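Local coordinates for protein BIFUNCTIONAL PROTEIN Proline utilization A (PutA) (Corynebacterium freiburgense, PDB 5UX5) that catalyses the two-step oxidation of proline to glutamate, pairing an FAD-dependent proline dehydrogenase with an NAD-dependent aldehyde dehydrogenase in one chain, at residues A[633-638]-A[643-648]; A[273-278]-A[334-339]; A[731-734]-A[740-743]. All coordinates share one frame; numbering follows the deposited sequence.

In the fold
The three contacts are well separated, with centres 47 to 53 Å apart, and share no helix or strand. Interaction 2 lies in the proline dehydrogenase part, where two outer helices of the barrel pack against each other. Interactions 1 and 3 both belong to the aldehyde dehydrogenase part, on opposite sides of the chain's centre, and each sets a helix against a strand that is its near neighbour in sequence. Their chemistry follows their place. Interaction 1, partly buried at the edge of a sheet, relies on an arginine bonded to a strand carbonyl. Interactions 2 and 3 are buried and lack any hydrogen bond between their segments; interaction 3 gathers on a phenylalanine ring, and interaction 2 joins a tyrosine ring contact to a leucine-isoleucine one.

Interaction 1: residues A[633-638]-A[643-648]; sequences ALRKAG and LVQLMH
R635 reaches from the last turn of helix 624-636 to the backbone of V644 and bonds its carbonyl. NH2 of R635 gives a nearly straight hydrogen bond to V644 O, 2.8 Å long with an angle of 165° at the hydrogen. The acceptor lies almost in the guanidinium plane, at its edge, while the donor stands 32° out of the carbonyl plane. A second, weak bond runs from R635 NH1 to V644 O at 3.3 Å, but NH1 has a stronger partner in I639 O, so the guanidinium holds both the strand and the connecting loop. The side chain turns at chi2 (-73°), which swings its far half across to the strand. Q645 brings its amide to the same guanidinium obliquely; at 4.1 Å, Q645 OE1 and R635 NH2 make no bond. On the buried side, CD1 of L634 meets CG1 of V644 at 4.4 Å, a loose apolar touch completed by helix 599-611, where L634 lies on L602 and F606 and V644 on V605. The chain leaves the helix in a Schellman motif, where G638, with positive phi, ends the helical run. L643, Q645 and M647 bond strand 614-618 through their backbones, whereas V644 O goes to R635. Helix and strand are the second half of a beta-alpha-beta crossover, 614-618 to 624-636 to 644-646, as in the Rossmann-type NAD-binding domain of aldehyde dehydrogenases.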
loop_
_atom_site.group_PDB
_atom_site.type_symbol
_atom_site.label_atom_id
_atom_site.label_comp_id
_atom_site.label_asym_id
_atom_site.label_seq_id
_atom_site.Cartn_x
_atom_site.Cartn_y
_atom_site.Cartn_z
ATOM N N ALA A 633 13.019 -11.734 -19.946
ATOM C CA ALA A 633 12.318 -12.735 -19.146
ATOM C C ALA A 633 11.353 -13.554 -20.003
ATOM O O ALA A 633 11.314 -14.784 -19.900
ATOM C CB ALA A 633 11.565 -12.064 -18.006
ATOM N N LEU A 634 10.565 -12.884 -20.858
ATOM C CA LEU A 634 9.653 -13.599 -21.744
ATOM C C LEU A 634 10.425 -14.586 -22.596
ATOM O O LEU A 634 9.967 -15.713 -22.843
ATOM C CB LEU A 634 8.884 -12.619 -22.637
ATOM C CG LEU A 634 8.076 -11.527 -21.939
ATOM C CD1 LEU A 634 7.016 -10.868 -22.816
ATOM C CD2 LEU A 634 7.430 -12.163 -20.753
ATOM N N ARG A 635 11.607 -14.175 -23.057
ATOM C CA ARG A 635 12.405 -15.049 -23.904
ATOM C C ARG A 635 12.933 -16.235 -23.106
ATOM O O ARG A 635 12.806 -17.388 -23.539
ATOM C CB ARG A 635 13.519 -14.253 -24.576
ATOM C CG ARG A 635 12.995 -13.097 -25.430
ATOM C CD ARG A 635 12.373 -13.652 -26.681
ATOM N NE ARG A 635 11.975 -12.640 -27.656
ATOM C CZ ARG A 635 10.728 -12.427 -28.061
ATOM N NH1 ARG A 635 9.731 -13.137 -27.570
ATOM N NH2 ARG A 635 10.477 -11.509 -28.968
ATOM N N LYS A 636 13.464 -15.989 -21.906
ATOM C CA LYS A 636 13.883 -17.112 -21.071
ATOM C C LYS A 636 12.725 -18.060 -20.818
ATOM O O LYS A 636 12.932 -19.278 -20.744
ATOM C CB LYS A 636 14.487 -16.629 -19.747
ATOM C CG LYS A 636 16.013 -16.713 -19.710
ATOM C CD LYS A 636 16.654 -15.792 -18.646
ATOM C CE LYS A 636 17.931 -15.072 -19.175
ATOM N NZ LYS A 636 18.784 -15.901 -20.114
ATOM N N ALA A 637 11.499 -17.530 -20.753
ATOM C CA ALA A 637 10.319 -18.331 -20.449
ATOM C C ALA A 637 9.844 -19.188 -21.610
ATOM O O ALA A 637 8.993 -20.057 -21.400
ATOM C CB ALA A 637 9.167 -17.432 -20.000
ATOM N N GLY A 638 10.368 -18.978 -22.812
ATOM C CA GLY A 638 9.908 -19.691 -23.982
ATOM C C GLY A 638 8.991 -18.889 -24.873
ATOM O O GLY A 638 8.517 -19.422 -25.882
ATOM N N LEU A 643 5.715 -15.380 -31.043
ATOM C CA LEU A 643 4.620 -15.174 -30.109
ATOM C C LEU A 643 4.448 -13.719 -29.724
ATOM O O LEU A 643 3.334 -13.190 -29.752
ATOM C CB LEU A 643 4.875 -15.984 -28.840
ATOM C CG LEU A 643 4.006 -17.191 -28.549
ATOM C CD1 LEU A 643 4.369 -17.579 -27.152
ATOM C CD2 LEU A 643 2.542 -16.831 -28.654
ATOM N N VAL A 644 5.530 -13.078 -29.314
ATOM C CA VAL A 644 5.552 -11.687 -28.904
ATOM C C VAL A 644 6.679 -10.994 -29.638
ATOM O O VAL A 644 7.777 -11.543 -29.755
ATOM C CB VAL A 644 5.742 -11.567 -27.387
ATOM C CG1 VAL A 644 6.136 -10.153 -27.029
ATOM C CG2 VAL A 644 4.455 -11.993 -26.695
ATOM N N GLN A 645 6.407 -9.797 -30.145
ATOM C CA GLN A 645 7.377 -9.046 -30.925
ATOM C C GLN A 645 7.441 -7.617 -30.392
ATOM O O GLN A 645 6.401 -6.983 -30.190
ATOM C CB GLN A 645 6.999 -9.107 -32.401
ATOM C CG GLN A 645 8.110 -8.768 -33.351
ATOM C CD GLN A 645 9.177 -9.831 -33.429
ATOM O OE1 GLN A 645 10.135 -9.811 -32.649
ATOM N NE2 GLN A 645 9.043 -10.744 -34.382
ATOM N N LEU A 646 8.652 -7.151 -30.084
ATOM C CA LEU A 646 8.891 -5.822 -29.525
ATOM C C LEU A 646 9.280 -4.900 -30.667
ATOM O O LEU A 646 10.274 -5.158 -31.352
ATOM C CB LEU A 646 10.007 -5.874 -28.484
ATOM C CG LEU A 646 10.503 -4.645 -27.704
ATOM C CD1 LEU A 646 9.430 -3.970 -26.914
ATOM C CD2 LEU A 646 11.597 -5.086 -26.767
ATOM N N MET A 647 8.491 -3.850 -30.898
ATOM C CA MET A 647 8.676 -2.985 -32.061
ATOM C C MET A 647 8.806 -1.535 -31.602
ATOM O O MET A 647 7.804 -0.894 -31.258
ATOM C CB MET A 647 7.523 -3.126 -33.066
ATOM C CG MET A 647 7.336 -4.498 -33.711
ATOM S SD MET A 647 6.142 -4.514 -35.119
ATOM C CE MET A 647 6.914 -3.400 -36.309
ATOM N N HIS A 648 10.029 -0.999 -31.651
ATOM C CA HIS A 648 10.258 0.417 -31.347
ATOM C C HIS A 648 9.983 1.260 -32.595
ATOM O O HIS A 648 10.880 1.825 -33.220
ATOM C CB HIS A 648 11.679 0.652 -30.843
ATOM C CG HIS A 648 12.053 -0.159 -29.642
ATOM N ND1 HIS A 648 11.413 -0.035 -28.428
ATOM C CD2 HIS A 648 13.038 -1.074 -29.459
ATOM C CE1 HIS A 648 11.979 -0.850 -27.552
ATOM N NE2 HIS A 648 12.967 -1.494 -28.152
#

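Interaction 2: residues A[273-278]-A[334-339]; sequences QALQQL and MDYILR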
loop_
_atom_site.group_PDB
_atom_site.type_symbol
_atom_site.label_atom_id
_atom_site.label_comp_id
_atom_site.label_asym_id
_atom_site.label_seq_id
_atom_site.Cartn_x
_atom_site.Cartn_y
_atom_site.Cartn_z
ATOM N N GLN A 273 18.593 -12.995 18.722
ATOM C CA GLN A 273 19.862 -12.734 18.054
ATOM C C GLN A 273 20.324 -11.304 18.303
ATOM O O GLN A 273 21.516 -11.059 18.500
ATOM C CB GLN A 273 19.734 -13.035 16.572
ATOM C CG GLN A 273 19.450 -14.485 16.330
ATOM C CD GLN A 273 19.013 -14.789 14.918
ATOM O OE1 GLN A 273 18.556 -13.908 14.183
ATOM N NE2 GLN A 273 19.199 -16.042 14.508
ATOM N N ALA A 274 19.395 -10.346 18.304
ATOM C CA ALA A 274 19.751 -8.971 18.622
ATOM C C ALA A 274 20.371 -8.866 20.011
ATOM O O ALA A 274 21.325 -8.111 20.222
ATOM C CB ALA A 274 18.513 -8.075 18.514
ATOM N N LEU A 275 19.833 -9.611 20.975
ATOM C CA LEU A 275 20.369 -9.565 22.330
ATOM C C LEU A 275 21.793 -10.086 22.370
ATOM O O LEU A 275 22.664 -9.473 22.985
ATOM C CB LEU A 275 19.483 -10.383 23.273
ATOM C CG LEU A 275 19.975 -10.504 24.711
ATOM C CD1 LEU A 275 20.010 -9.124 25.327
ATOM C CD2 LEU A 275 19.142 -11.470 25.561
ATOM N N GLN A 276 22.063 -11.195 21.683
ATOM C CA GLN A 276 23.418 -11.731 21.678
ATOM C C GLN A 276 24.393 -10.739 21.060
ATOM O O GLN A 276 25.507 -10.542 21.568
ATOM C CB GLN A 276 23.462 -13.063 20.943
ATOM C CG GLN A 276 22.736 -14.163 21.670
ATOM C CD GLN A 276 22.803 -15.478 20.933
ATOM O OE1 GLN A 276 23.574 -16.361 21.299
ATOM N NE2 GLN A 276 22.009 -15.616 19.889
ATOM N N GLN A 277 23.989 -10.089 19.976
ATOM C CA GLN A 277 24.893 -9.136 19.361
ATOM C C GLN A 277 25.111 -7.937 20.269
ATOM O O GLN A 277 26.240 -7.445 20.392
ATOM C CB GLN A 277 24.350 -8.709 18.007
ATOM C CG GLN A 277 25.334 -7.967 17.141
ATOM C CD GLN A 277 25.440 -6.513 17.592
ATOM O OE1 GLN A 277 24.516 -5.997 18.222
ATOM N NE2 GLN A 277 26.535 -5.842 17.244
ATOM N N LEU A 278 24.048 -7.462 20.926
ATOM C CA LEU A 278 24.210 -6.355 21.860
ATOM C C LEU A 278 25.044 -6.751 23.075
ATOM O O LEU A 278 25.833 -5.936 23.570
ATOM C CB LEU A 278 22.839 -5.830 22.290
ATOM C CG LEU A 278 22.159 -4.887 21.292
ATOM C CD1 LEU A 278 20.660 -5.011 21.339
ATOM C CD2 LEU A 278 22.551 -3.497 21.652
ATOM N N MET A 334 15.792 -13.246 29.245
ATOM C CA MET A 334 16.134 -12.995 30.639
ATOM C C MET A 334 17.232 -13.948 31.106
ATOM O O MET A 334 18.269 -13.526 31.639
ATOM C CB MET A 334 14.866 -13.168 31.460
ATOM C CG MET A 334 14.924 -12.904 32.889
ATOM S SD MET A 334 13.266 -13.320 33.420
ATOM C CE MET A 334 13.335 -15.064 33.180
ATOM N N ASP A 335 17.020 -15.240 30.866
ATOM C CA ASP A 335 17.959 -16.286 31.241
ATOM C C ASP A 335 19.364 -15.998 30.731
ATOM O O ASP A 335 20.351 -16.175 31.453
ATOM C CB ASP A 335 17.436 -17.591 30.641
ATOM C CG ASP A 335 17.926 -18.818 31.350
ATOM O OD1 ASP A 335 19.145 -18.929 31.622
ATOM O OD2 ASP A 335 17.061 -19.688 31.595
ATOM N N TYR A 336 19.471 -15.578 29.476
ATOM C CA TYR A 336 20.768 -15.426 28.833
ATOM C C TYR A 336 21.542 -14.249 29.421
ATOM O O TYR A 336 22.767 -14.324 29.600
ATOM C CB TYR A 336 20.550 -15.244 27.331
ATOM C CG TYR A 336 21.778 -14.956 26.476
ATOM C CD1 TYR A 336 22.346 -13.686 26.417
ATOM C CD2 TYR A 336 22.315 -15.943 25.656
ATOM C CE1 TYR A 336 23.451 -13.431 25.617
ATOM C CE2 TYR A 336 23.409 -15.699 24.844
ATOM C CZ TYR A 336 23.981 -14.441 24.829
ATOM O OH TYR A 336 25.074 -14.215 24.014
ATOM N N ILE A 337 20.843 -13.157 29.732
ATOM C CA ILE A 337 21.500 -11.872 29.915
ATOM C C ILE A 337 21.814 -11.641 31.391
ATOM O O ILE A 337 22.771 -10.929 31.722
ATOM C CB ILE A 337 20.627 -10.742 29.316
ATOM C CG1 ILE A 337 21.468 -9.530 28.929
ATOM C CG2 ILE A 337 19.519 -10.342 30.252
ATOM C CD1 ILE A 337 22.478 -9.854 27.886
ATOM N N LEU A 338 21.024 -12.244 32.288
ATOM C CA LEU A 338 21.229 -12.108 33.734
ATOM C C LEU A 338 22.260 -13.118 34.254
ATOM O O LEU A 338 21.964 -14.026 35.035
ATOM C CB LEU A 338 19.910 -12.247 34.475
ATOM C CG LEU A 338 19.092 -10.975 34.549
ATOM C CD1 LEU A 338 17.860 -11.249 35.367
ATOM C CD2 LEU A 338 19.925 -9.845 35.154
ATOM N N ARG A 339 23.511 -12.888 33.863
ATOM C CA ARG A 339 24.672 -13.684 34.227
ATOM C C ARG A 339 25.813 -12.747 34.560
ATOM O O ARG A 339 25.818 -11.585 34.137
ATOM C CB ARG A 339 25.147 -14.587 33.089
ATOM C CG ARG A 339 24.068 -15.300 32.475
ATOM C CD ARG A 339 24.544 -16.376 31.554
ATOM N NE ARG A 339 23.336 -17.103 31.234
ATOM C CZ ARG A 339 23.286 -18.361 30.881
ATOM N NH1 ARG A 339 24.395 -19.071 30.786
ATOM N NH2 ARG A 339 22.109 -18.897 30.625
#
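The Y336 ring and the Q276 amide meet nearly at right angles, their planes 84° apart and their side chains crossing. The contact joins helices 271-287 and 323-337, which lie on the outside of the beta-alpha barrel of the proline dehydrogenase, a TIM-barrel relative that carries the FAD. Q276 CG and L275 CD2 both approach the ring obliquely. Q276 lays its extended chain across the phenol end, with CG 3.3 Å from Y336 OH and OE1 3.6 Å from Y336 CE2, a packing contact without a hydrogen bond. Beyond the two segments, Y336 meets the H342 ring with planes about 15° apart and the Y12 ring edge-to-face, so two more aromatic rings adjoin it. L275 slides past Y336 in the opposite direction, its CD2 4.0 Å from Y336 CD1. CG of Y336 is anti to the backbone N (chi1 175°), which extends the phenol toward helix 271-287. D335, which takes no part in the contact, forms salt bridges with R367 and R451, while NE of R339 bonds D335 O at 3.1 Å just past the end of the helix, where L338 centres an inverse gamma turn. Closer to the barrel, I337 packs on V345 and V347 of strand 345-350. Across the contact it meets L275, whose CD1 comes 3.6 Å from I337 CD1, the two side chains crossing obliquely.

Interaction 3: residues A[731-734]-A[740-743]; sequences VILV and FTDQ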
loop_
_atom_site.group_PDB
_atom_site.type_symbol
_atom_site.label_atom_id
_atom_site.label_comp_id
_atom_site.label_asym_id
_atom_site.label_seq_id
_atom_site.Cartn_x
_atom_site.Cartn_y
_atom_site.Cartn_z
ATOM N N VAL A 731 -7.819 17.006 -2.757
ATOM C CA VAL A 731 -8.395 16.628 -1.474
ATOM C C VAL A 731 -9.528 17.623 -1.193
ATOM O O VAL A 731 -9.336 18.847 -1.285
ATOM C CB VAL A 731 -7.309 16.580 -0.357
ATOM C CG1 VAL A 731 -6.619 17.898 -0.183
ATOM C CG2 VAL A 731 -7.844 16.092 0.993
ATOM N N ILE A 732 -10.718 17.094 -0.917
ATOM C CA ILE A 732 -11.918 17.892 -0.681
ATOM C C ILE A 732 -12.271 17.712 0.785
ATOM O O ILE A 732 -12.641 16.609 1.201
ATOM C CB ILE A 732 -13.102 17.452 -1.559
ATOM C CG1 ILE A 732 -12.744 17.374 -3.031
ATOM C CG2 ILE A 732 -14.293 18.371 -1.388
ATOM C CD1 ILE A 732 -13.870 16.779 -3.805
ATOM N N LEU A 733 -12.162 18.781 1.563
ATOM C CA LEU A 733 -12.436 18.752 2.993
ATOM C C LEU A 733 -13.846 19.259 3.249
ATOM O O LEU A 733 -14.230 20.311 2.727
ATOM C CB LEU A 733 -11.445 19.630 3.744
ATOM C CG LEU A 733 -10.016 19.561 3.265
ATOM C CD1 LEU A 733 -9.210 20.560 4.057
ATOM C CD2 LEU A 733 -9.526 18.181 3.513
ATOM N N VAL A 734 -14.619 18.512 4.032
ATOM C CA VAL A 734 -15.956 18.951 4.424
ATOM C C VAL A 734 -15.872 19.652 5.770
ATOM O O VAL A 734 -15.321 19.104 6.737
ATOM C CB VAL A 734 -16.951 17.783 4.479
ATOM C CG1 VAL A 734 -18.294 18.310 4.915
ATOM C CG2 VAL A 734 -17.074 17.108 3.111
ATOM N N PHE A 740 -5.698 18.451 10.239
ATOM C CA PHE A 740 -5.399 17.890 8.924
ATOM C C PHE A 740 -4.451 18.769 8.120
ATOM O O PHE A 740 -3.403 18.313 7.657
ATOM C CB PHE A 740 -6.695 17.665 8.124
ATOM C CG PHE A 740 -6.447 17.120 6.740
ATOM C CD1 PHE A 740 -6.331 15.745 6.535
ATOM C CD2 PHE A 740 -6.290 17.964 5.659
ATOM C CE1 PHE A 740 -6.065 15.226 5.285
ATOM C CE2 PHE A 740 -6.018 17.449 4.403
ATOM C CZ PHE A 740 -5.905 16.069 4.220
ATOM N N THR A 741 -4.830 20.030 7.903
ATOM C CA THR A 741 -4.077 20.851 6.962
ATOM C C THR A 741 -2.665 21.126 7.469
ATOM O O THR A 741 -1.695 21.004 6.707
ATOM C CB THR A 741 -4.809 22.157 6.684
ATOM O OG1 THR A 741 -6.220 21.906 6.572
ATOM C CG2 THR A 741 -4.280 22.746 5.378
ATOM N N ASP A 742 -2.524 21.486 8.751
ATOM C CA ASP A 742 -1.189 21.675 9.307
ATOM C C ASP A 742 -0.329 20.437 9.073
ATOM O O ASP A 742 0.807 20.539 8.592
ATOM C CB ASP A 742 -1.257 21.967 10.805
ATOM C CG ASP A 742 -1.642 23.391 11.133
ATOM O OD1 ASP A 742 -1.417 24.339 10.323
ATOM O OD2 ASP A 742 -2.154 23.551 12.264
ATOM N N GLN A 743 -0.861 19.253 9.413
ATOM C CA GLN A 743 -0.089 18.016 9.282
ATOM C C GLN A 743 0.245 17.700 7.828
ATOM O O GLN A 743 1.357 17.242 7.530
ATOM C CB GLN A 743 -0.847 16.841 9.906
ATOM C CG GLN A 743 -0.957 16.915 11.419
ATOM C CD GLN A 743 0.220 16.259 12.109
ATOM O OE1 GLN A 743 1.332 16.794 12.096
ATOM N NE2 GLN A 743 -0.013 15.095 12.714
#
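Apolar contacts carry this pairing, and they converge on the ring of F740. From strand 728-734, V731 and L733 both point toward the helix, two residues apart and therefore on the same side of the strand, while I732 between them turns to the other side and packs on A697 and A830. V731 meets the far end of the ring, its CG2 lying 3.8 Å from F740 CZ. L733 reaches the CD2-CE2 side of the ring, with CD2 3.7 Å from F740 CE2 and 3.9 Å from F740 CD2. Both methyls come in obliquely. The ring reaches them because CG of F740 stands opposite the backbone N (chi1 178°), which carries it out from the first turn of helix 740-750 toward the strand. The valine offers CG2, also on the far side of CB from its own N, while CG1 takes the place between N and the carbonyl carbon.

The strand runs parallel to 696-700 and 824-830 and is bonded to both through its backbone, within the alpha/beta catalytic domain of the aldehyde dehydrogenase. Helix 740-750 follows after a short loop and covers one face there together with helix 706-718, whose A709 and V710 touch F740 and whose V713 touches V731.

Polar atoms play a smaller part. OG1 of T741 is 4.1 Å from CD1 of L733, a van der Waals contact in which the side chains cross at a slant. Farther along the helix, NE2 of Q743 bonds D707 OD1 and also A160 O; the latter belongs to the proline dehydrogenase part of the chain, where the side chain of Q743 also touches E159 and L162.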